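Local coordinates for protein type III effector NopAA (PDB 6SDU) that hydrolyses xyloglucan as a type III effector of a rhizobial symbiont, with a glycoside hydrolase family 12 fold that binds cellobiose, at residues V106-W111 / V212-E217. Sequence-based numbering, arbitrary orientation.
Sequences VAYDIW and VQYGVE
At the heart of the family 12 beta-sandwich (jelly roll), Val106-Trp111 and Val212-Glu217 pair as antiparallel neighbours in the larger, cleft-lining sheet. Two hydrogen-bonded pairs join them: Ala107 with Gly215, and Asp109 with Gln213, where Gln213 N reaches Asp109 O at 2.7 Å. The side chains of Val106, Tyr108, Ile110, Val212, Tyr214 and Val216 fill the core between the sheets, covered by strands 90-97 and 225-236. There Tyr214 CD1 sits 3.4 Å above the centre of the Tyr108 ring, the two ring planes inclined at 47°. With CG anti to its backbone N (chi1 -163°), the Tyr214 ring leans across to the other strand, and its CZ lies 3.5 Å from Val106 CG1. Both phenol oxygens are satisfied in the core, Tyr108 OH by Ser92 and Tyr214 OH by Gln96 and Thr123. The other face carries Asp109 and Gln213 and looks into the substrate cleft, where Glu217 OE2 hydrogen-bonds O2 of a bound glucose unit. Asp109 lies near Glu118 of the neighbouring strand 117-125. Trp111 NE1 donates to Asp109 OD2 at 2.9 Å, meeting it from above the carboxylate plane. The same N-H makes a weak bond to Gln213 OE1, 3.3 Å from NE1 and at the indole edge, with ring and amide planes 62° apart.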
loop_
_atom_site.group_PDB
_atom_site.type_symbol
_atom_site.label_atom_id
_atom_site.label_comp_id
_atom_site.label_asym_id
_atom_site.label_seq_id
_atom_site.Cartn_x
_atom_site.Cartn_y
_atom_site.Cartn_z
ATOM N N VAL A 106 -2.166 5.444 -2.689
ATOM C CA VAL A 106 -1.118 4.588 -3.217
ATOM C C VAL A 106 -0.296 4.156 -2.006
ATOM O O VAL A 106 0.200 5.011 -1.265
ATOM C CB VAL A 106 -0.257 5.343 -4.248
ATOM C CG1 VAL A 106 0.849 4.459 -4.777
ATOM C CG2 VAL A 106 -1.133 5.818 -5.408
ATOM N N ALA A 107 -0.167 2.848 -1.773
ATOM C CA ALA A 107 0.480 2.435 -0.527
ATOM C C ALA A 107 1.286 1.151 -0.670
ATOM O O ALA A 107 0.926 0.257 -1.443
ATOM C CB ALA A 107 -0.560 2.216 0.583
ATOM N N TYR A 108 2.356 1.057 0.146
ATOM C CA TYR A 108 3.026 -0.204 0.429
ATOM C C TYR A 108 2.140 -0.985 1.387
ATOM O O TYR A 108 1.510 -0.401 2.276
ATOM C CB TYR A 108 4.388 0.024 1.104
ATOM C CG TYR A 108 5.490 0.295 0.133
ATOM C CD1 TYR A 108 6.137 -0.746 -0.519
ATOM C CD2 TYR A 108 5.850 1.598 -0.179
ATOM C CE1 TYR A 108 7.140 -0.497 -1.440
ATOM C CE2 TYR A 108 6.858 1.860 -1.094
ATOM C CZ TYR A 108 7.486 0.806 -1.733
ATOM O OH TYR A 108 8.479 1.045 -2.651
ATOM N N ASP A 109 2.056 -2.292 1.182
ATOM C CA ASP A 109 1.294 -3.188 2.054
ATOM C C ASP A 109 2.249 -4.307 2.463
ATOM O O ASP A 109 2.566 -5.188 1.663
ATOM C CB ASP A 109 0.048 -3.723 1.337
ATOM C CG ASP A 109 -1.121 -4.016 2.288
ATOM O OD1 ASP A 109 -1.268 -3.346 3.338
ATOM O OD2 ASP A 109 -1.890 -4.947 1.984
ATOM N N ILE A 110 2.754 -4.254 3.690
ATOM C CA ILE A 110 3.749 -5.203 4.165
ATOM C C ILE A 110 3.101 -6.117 5.201
ATOM O O ILE A 110 2.509 -5.641 6.176
ATOM C CB ILE A 110 4.979 -4.472 4.727
ATOM C CG1 ILE A 110 5.593 -3.597 3.645
ATOM C CG2 ILE A 110 6.051 -5.476 5.291
ATOM C CD1 ILE A 110 6.290 -2.387 4.183
ATOM N N TRP A 111 3.219 -7.429 4.996
ATOM C CA TRP A 111 2.597 -8.417 5.866
ATOM C C TRP A 111 3.640 -9.301 6.538
ATOM O O TRP A 111 4.722 -9.532 6.002
ATOM C CB TRP A 111 1.662 -9.320 5.087
ATOM C CG TRP A 111 0.489 -8.633 4.483
ATOM C CD1 TRP A 111 0.418 -8.000 3.258
ATOM C CD2 TRP A 111 -0.793 -8.499 5.085
ATOM N NE1 TRP A 111 -0.856 -7.475 3.076
ATOM C CE2 TRP A 111 -1.614 -7.783 4.180
ATOM C CE3 TRP A 111 -1.330 -8.910 6.311
ATOM C CZ2 TRP A 111 -2.949 -7.492 4.458
ATOM C CZ3 TRP A 111 -2.658 -8.618 6.593
ATOM C CH2 TRP A 111 -3.453 -7.911 5.671
ATOM N N VAL A 212 5.954 -8.126 0.713
ATOM C CA VAL A 212 6.013 -6.689 0.473
ATOM C C VAL A 212 5.135 -6.411 -0.742
ATOM O O VAL A 212 5.403 -6.927 -1.833
ATOM C CB VAL A 212 7.447 -6.183 0.238
ATOM C CG1 VAL A 212 7.410 -4.739 -0.284
ATOM C CG2 VAL A 212 8.243 -6.225 1.509
ATOM N N GLN A 213 4.070 -5.632 -0.562
ATOM C CA GLN A 213 3.144 -5.314 -1.651
ATOM C C GLN A 213 3.126 -3.816 -1.961
ATOM O O GLN A 213 3.441 -2.985 -1.102
ATOM C CB GLN A 213 1.724 -5.783 -1.318
ATOM C CG GLN A 213 1.638 -7.252 -1.021
ATOM C CD GLN A 213 0.272 -7.708 -0.524
ATOM O OE1 GLN A 213 -0.597 -6.905 -0.159
ATOM N NE2 GLN A 213 0.090 -9.015 -0.486
ATOM N N TYR A 214 2.761 -3.473 -3.203
ATOM C CA TYR A 214 2.594 -2.077 -3.591
ATOM C C TYR A 214 1.479 -1.934 -4.627
ATOM O O TYR A 214 1.449 -2.673 -5.614
ATOM C CB TYR A 214 3.899 -1.485 -4.144
ATOM C CG TYR A 214 3.899 0.029 -4.173
ATOM C CD1 TYR A 214 3.893 0.770 -2.992
ATOM C CD2 TYR A 214 3.902 0.727 -5.386
ATOM C CE1 TYR A 214 3.908 2.177 -3.018
ATOM C CE2 TYR A 214 3.912 2.129 -5.427
ATOM C CZ TYR A 214 3.905 2.848 -4.243
ATOM O OH TYR A 214 3.906 4.240 -4.285
ATOM N N GLY A 215 0.604 -0.956 -4.420
ATOM C CA GLY A 215 -0.502 -0.743 -5.339
ATOM C C GLY A 215 -1.328 0.447 -4.912
ATOM O O GLY A 215 -0.805 1.366 -4.279
ATOM N N VAL A 216 -2.608 0.460 -5.308
ATOM C CA VAL A 216 -3.515 1.549 -4.952
ATOM C C VAL A 216 -4.831 0.985 -4.407
ATOM O O VAL A 216 -5.473 0.133 -5.041
ATOM C CB VAL A 216 -3.735 2.512 -6.150
ATOM C CG1 VAL A 216 -4.260 1.799 -7.364
ATOM C CG2 VAL A 216 -4.620 3.698 -5.777
ATOM N N GLU A 217 -5.238 1.461 -3.222
ATOM C CA GLU A 217 -6.552 1.138 -2.668
ATOM C C GLU A 217 -7.525 2.177 -3.206
ATOM O O GLU A 217 -7.447 3.347 -2.814
ATOM C CB GLU A 217 -6.531 1.197 -1.143
ATOM C CG GLU A 217 -5.623 0.169 -0.449
ATOM C CD GLU A 217 -5.690 0.260 1.070
ATOM O OE1 GLU A 217 -5.471 1.376 1.632
ATOM O OE2 GLU A 217 -5.966 -0.785 1.698
#